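PDB 6R5T: periplasmic beta-glucosidase, which probably hydrolyses terminal, non-reducing beta-D-glucosyl residues with release of beta-D-glucose, as a member of glycoside hydrolase family 3. Local coordinates for residues Arg55-Arg59 with Leu334-Asp339; Phe567-Gln573 with Glu602-Tyr608. The protein carries 1 engineered substitution. All blocks are in the same frame, centred on the assembly; numbering follows the deposited sequence.

Two contacts from different regions of the chain are described, and they do not touch: their centres lie 53 Å apart, their nearest atoms about 36 Å, on opposite sides of the chain's centre. Interaction 1, 55-59 with 334-339, fastens the loop that follows helix 307-323 onto a helix of the N-terminal barrel domain. Interaction 2, 567-573 with 602-608, closes a long loop region between helix 545-553 and strand 619-626, and borders the second subunit. Neither includes a residue of the glycan pocket or of the magnesium site. Both use arginine side chains to hold backbone carbonyls of a loop, and both bring two donors to one carboxylate oxygen, Asp339 OD2 and Glu602 OE1.

Interaction 1 of 2, residues Arg55-Arg59 with Leu334-Asp339; sequences RPDIR and LGKPDD
Leu334 lies against the first turn of helix 55-65, its CD2 methyl 3.7 Å from Ile58 CG2, with the aliphatic part of Arg59 passing in the opposite direction. A branched hydrocarbon suits this buried spot, while Leu334 O accepts from Arg59 NH1 at 2.9 Å; the oxygen lies in the guanidinium plane, whereas NH1 stands above the carbonyl plane. The same oxygen sits over one face of the Arg55 guanidinium without a hydrogen bond. Gly335 takes a positive phi (62°), a conformation easiest without a CB, and adds a weak bond from Arg59 NH1 to its O, 3.3 Å away. The helix follows strand 48-50 in the parallel sheet of the TIM-barrel domain, and the two arginines tie the loop between helices 307-323 and 352-362 to it. Lys336 begins a type I turn ending at Asp339, and its backbone N donates to Asp339 OD2. Pro337, whose restricted phi suits the turn's second position, places CA over one face of the Arg59 guanidinium. Asp339 OD2 meets Arg55 NH1 in a 3.3 Å salt bridge through its anti lone pair, the guanidinium and carboxylate planes 31° apart. Arg55 reaches this far with CG anti to its own N (chi1 169°) and a bend at chi3.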
# COMPACT_ATOMS: atom_id res chain seq x y z
N ARG A 55 31.66 -15.02 27.34
CA ARG A 55 31.74 -15.24 28.80
C ARG A 55 32.76 -14.29 29.43
O ARG A 55 32.45 -13.61 30.42
CB ARG A 55 32.06 -16.68 29.16
CG ARG A 55 32.39 -16.80 30.64
CD ARG A 55 32.92 -18.16 30.94
NE ARG A 55 31.87 -19.15 30.96
CZ ARG A 55 31.98 -20.36 31.50
NH1 ARG A 55 33.11 -20.75 32.10
NH2 ARG A 55 30.94 -21.16 31.50
N PRO A 56 34.02 -14.20 28.95
CA PRO A 56 34.97 -13.30 29.60
C PRO A 56 34.54 -11.83 29.61
O PRO A 56 34.79 -11.11 30.58
CB PRO A 56 36.31 -13.49 28.87
CG PRO A 56 36.06 -14.53 27.79
CD PRO A 56 34.64 -15.07 27.93
N ASP A 57 33.92 -11.37 28.54
CA ASP A 57 33.51 -9.95 28.40
C ASP A 57 32.31 -9.66 29.30
O ASP A 57 32.30 -8.60 29.97
CB ASP A 57 33.13 -9.62 26.97
CG ASP A 57 34.29 -9.64 26.01
OD1 ASP A 57 35.41 -9.38 26.47
OD2 ASP A 57 34.01 -9.87 24.80
N ILE A 58 31.39 -10.61 29.35
CA ILE A 58 30.19 -10.46 30.23
C ILE A 58 30.63 -10.57 31.70
O ILE A 58 30.14 -9.77 32.54
CB ILE A 58 29.10 -11.47 29.86
CG1 ILE A 58 28.54 -11.16 28.46
CG2 ILE A 58 28.02 -11.46 30.93
CD1 ILE A 58 27.52 -12.18 27.96
N ARG A 59 31.48 -11.54 32.02
CA ARG A 59 31.97 -11.64 33.42
C ARG A 59 32.61 -10.31 33.83
O ARG A 59 32.42 -9.88 35.01
CB ARG A 59 33.01 -12.77 33.52
CG ARG A 59 32.49 -14.18 33.65
CD ARG A 59 33.62 -15.12 34.10
NE ARG A 59 33.77 -14.93 35.54
CZ ARG A 59 33.13 -15.60 36.48
NH1 ARG A 59 32.34 -16.62 36.21
NH2 ARG A 59 33.35 -15.28 37.74
N LEU A 334 27.61 -17.87 33.78
CA LEU A 334 29.01 -17.47 33.52
C LEU A 334 30.02 -18.48 34.08
O LEU A 334 31.19 -18.15 34.07
CB LEU A 334 29.20 -16.07 34.10
CG LEU A 334 28.40 -15.01 33.37
CD1 LEU A 334 28.44 -13.69 34.10
CD2 LEU A 334 28.95 -14.85 31.96
N GLY A 335 29.55 -19.64 34.50
CA GLY A 335 30.37 -20.72 35.11
C GLY A 335 31.05 -20.25 36.39
O GLY A 335 30.56 -19.25 37.01
N LYS A 336 32.16 -20.91 36.74
CA LYS A 336 32.97 -20.64 37.97
C LYS A 336 34.19 -19.79 37.63
O LYS A 336 34.71 -19.89 36.52
CB LYS A 336 33.50 -21.94 38.59
CG LYS A 336 32.53 -23.11 38.69
CD LYS A 336 31.60 -23.05 39.88
CE LYS A 336 30.15 -22.82 39.52
NZ LYS A 336 29.26 -23.15 40.66
N PRO A 337 34.71 -18.99 38.59
CA PRO A 337 35.77 -18.01 38.30
C PRO A 337 37.09 -18.61 37.81
O PRO A 337 37.90 -17.90 37.20
CB PRO A 337 36.01 -17.32 39.65
CG PRO A 337 34.77 -17.63 40.47
CD PRO A 337 34.33 -19.00 40.01
N ASP A 338 37.28 -19.91 38.10
CA ASP A 338 38.52 -20.68 37.80
C ASP A 338 38.18 -21.81 36.84
O ASP A 338 38.98 -22.75 36.69
CB ASP A 338 39.14 -21.24 39.09
CG ASP A 338 38.13 -21.86 40.03
OD1 ASP A 338 36.96 -22.11 39.57
OD2 ASP A 338 38.48 -22.05 41.21
N ASP A 339 37.04 -21.74 36.14
CA ASP A 339 36.83 -22.60 34.95
C ASP A 339 37.95 -22.22 33.99
O ASP A 339 38.34 -21.06 33.90
CB ASP A 339 35.47 -22.42 34.26
CG ASP A 339 34.29 -23.05 35.00
OD1 ASP A 339 34.54 -23.97 35.80
OD2 ASP A 339 33.13 -22.60 34.78
O HOH W 1 36.09 -19.93 31.49

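Interaction 2 of 2, residues Phe567-Gln573 with Glu602-Tyr608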
# COMPACT_ATOMS: atom_id res chain seq x y z
N PHE A 567 3.90 -15.16 -3.14
CA PHE A 567 4.93 -14.60 -4.02
C PHE A 567 4.24 -13.82 -5.12
O PHE A 567 3.54 -14.43 -5.95
CB PHE A 567 5.83 -15.68 -4.60
CG PHE A 567 6.97 -16.10 -3.70
CD1 PHE A 567 6.83 -16.24 -2.34
CD2 PHE A 567 8.21 -16.40 -4.24
CE1 PHE A 567 7.88 -16.62 -1.52
CE2 PHE A 567 9.24 -16.84 -3.42
CZ PHE A 567 9.11 -16.92 -2.07
N PRO A 568 4.37 -12.48 -5.14
CA PRO A 568 3.67 -11.68 -6.13
C PRO A 568 4.27 -11.96 -7.49
O PRO A 568 5.47 -12.21 -7.56
CB PRO A 568 3.95 -10.22 -5.76
CG PRO A 568 4.50 -10.28 -4.36
CD PRO A 568 5.15 -11.64 -4.21
N ARG A 569 3.48 -11.75 -8.54
CA ARG A 569 4.04 -11.82 -9.93
C ARG A 569 4.97 -10.64 -10.16
O ARG A 569 5.93 -10.78 -10.94
CB ARG A 569 2.93 -11.87 -10.97
CG ARG A 569 2.14 -13.15 -10.89
CD ARG A 569 0.96 -13.08 -11.83
NE ARG A 569 0.09 -14.23 -11.64
CZ ARG A 569 0.27 -15.43 -12.17
NH1 ARG A 569 1.26 -15.66 -12.99
NH2 ARG A 569 -0.60 -16.37 -11.89
N SER A 570 4.73 -9.49 -9.54
CA SER A 570 5.62 -8.33 -9.65
C SER A 570 5.37 -7.39 -8.49
O SER A 570 4.32 -7.49 -7.84
CB SER A 570 5.44 -7.60 -10.97
OG SER A 570 4.18 -6.95 -10.98
N VAL A 571 6.27 -6.46 -8.30
CA VAL A 571 6.16 -5.46 -7.22
C VAL A 571 4.91 -4.59 -7.43
O VAL A 571 4.32 -4.12 -6.43
CB VAL A 571 7.44 -4.62 -7.14
CG1 VAL A 571 7.60 -3.65 -8.33
CG2 VAL A 571 7.48 -3.88 -5.81
N GLY A 572 4.46 -4.43 -8.68
CA GLY A 572 3.28 -3.61 -8.91
C GLY A 572 2.01 -4.25 -8.46
O GLY A 572 0.98 -3.56 -8.53
N GLN A 573 2.02 -5.51 -8.00
CA GLN A 573 0.83 -6.16 -7.40
C GLN A 573 0.80 -6.02 -5.87
O GLN A 573 -0.18 -6.48 -5.30
CB GLN A 573 0.78 -7.63 -7.81
CG GLN A 573 0.81 -7.80 -9.33
CD GLN A 573 -0.08 -8.88 -9.90
OE1 GLN A 573 -0.90 -9.48 -9.19
NE2 GLN A 573 0.07 -9.11 -11.21
N GLU A 602 -0.90 -7.60 -16.54
CA GLU A 602 -0.16 -8.76 -15.97
C GLU A 602 -1.21 -9.78 -15.55
O GLU A 602 -2.33 -9.40 -15.21
CB GLU A 602 0.66 -8.34 -14.75
CG GLU A 602 1.72 -9.36 -14.33
CD GLU A 602 2.76 -8.69 -13.47
OE1 GLU A 602 2.36 -8.13 -12.43
OE2 GLU A 602 3.94 -8.66 -13.87
N ALA A 603 -0.82 -11.05 -15.52
CA ALA A 603 -1.69 -12.12 -14.99
C ALA A 603 -1.99 -11.80 -13.53
O ALA A 603 -1.17 -11.14 -12.88
CB ALA A 603 -1.07 -13.46 -15.16
N ASN A 604 -3.13 -12.21 -13.06
CA ASN A 604 -3.58 -11.87 -11.71
C ASN A 604 -3.35 -13.01 -10.70
O ASN A 604 -3.09 -14.18 -11.11
CB ASN A 604 -5.03 -11.40 -11.75
CG ASN A 604 -5.14 -9.99 -12.32
OD1 ASN A 604 -4.90 -9.02 -11.60
ND2 ASN A 604 -5.40 -9.91 -13.63
N GLY A 605 -3.42 -12.68 -9.42
CA GLY A 605 -3.11 -13.64 -8.37
C GLY A 605 -1.61 -13.77 -8.18
O GLY A 605 -0.80 -13.39 -9.03
N PRO A 606 -1.19 -14.38 -7.05
CA PRO A 606 0.22 -14.62 -6.82
C PRO A 606 0.77 -15.63 -7.83
O PRO A 606 0.01 -16.48 -8.35
CB PRO A 606 0.23 -15.20 -5.40
CG PRO A 606 -1.07 -15.88 -5.30
CD PRO A 606 -2.07 -14.99 -6.03
N LEU A 607 2.07 -15.56 -8.08
CA LEU A 607 2.73 -16.62 -8.87
C LEU A 607 2.69 -17.92 -8.07
O LEU A 607 2.33 -18.96 -8.63
CB LEU A 607 4.17 -16.25 -9.19
CG LEU A 607 4.88 -17.30 -10.04
CD1 LEU A 607 4.15 -17.56 -11.37
CD2 LEU A 607 6.28 -16.86 -10.36
N TYR A 608 3.00 -17.84 -6.77
CA TYR A 608 2.97 -19.03 -5.88
C TYR A 608 2.14 -18.61 -4.67
O TYR A 608 2.49 -17.63 -4.02
CB TYR A 608 4.36 -19.48 -5.45
CG TYR A 608 5.34 -19.74 -6.56
CD1 TYR A 608 5.20 -20.81 -7.42
CD2 TYR A 608 6.45 -18.94 -6.70
CE1 TYR A 608 6.14 -21.06 -8.41
CE2 TYR A 608 7.40 -19.17 -7.69
CZ TYR A 608 7.25 -20.24 -8.55
OH TYR A 608 8.20 -20.50 -9.51
O HOH W 2 0.69 -11.32 -7.96
O HOH W 3 -3.59 -9.85 -9.10
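A classic beta bulge sets this contact apart: two consecutive residues, Leu607 and Tyr608, stand opposite the single residue Phe567 across one antiparallel bridge. Phe567 N donates almost straight to Tyr608 O (3.0 Å, 179°), and Phe567 O receives Leu607 N at 2.8 Å. Beside these bonds, Phe567 CB lies at the edge of the Tyr608 ring, whose hydroxyl is hydrogen-bonded to Gln529; both aromatics are buried and also touch strand 534-537.

Arg569 stretches straight through chi2 and chi3 (173° and -173°), which carries its NE to Asn604 O at 3.2 Å and, in a weak bond, to Gly605 O. Ala603 CB covers one guanidinium face and the backbone of Pro606 and Leu607 the other, which would restrict rotation of the flat group. Gly605 has a positive phi, readily adopted by glycine.

Glu602 OE1 is gripped by two donors. Ser570 OG comes to the syn lone pair of Glu602 OE1 at 2.6 Å, while Gln573 NE2 arrives on the anti side at 2.8 Å. The amide suits its place because Gln573 NE2 has a second hydrogen for Ala603 O, 2.9 Å away and close to the amide plane. Gln573 OE1 accepts from one water, and weakly from a second, which also links Arg569 N to Gly605 O.

Thr491 of the second subunit packs on Ser570, Gln573 and Glu602, and Gly572 O bonds to Arg134 of that subunit. The arrangement is two loops of the family 3 C-terminal domain joined by a bulged antiparallel bridge and by side-chain bonds to backbone carbonyls and to the Glu602 carboxylate, at the interface with the second subunit.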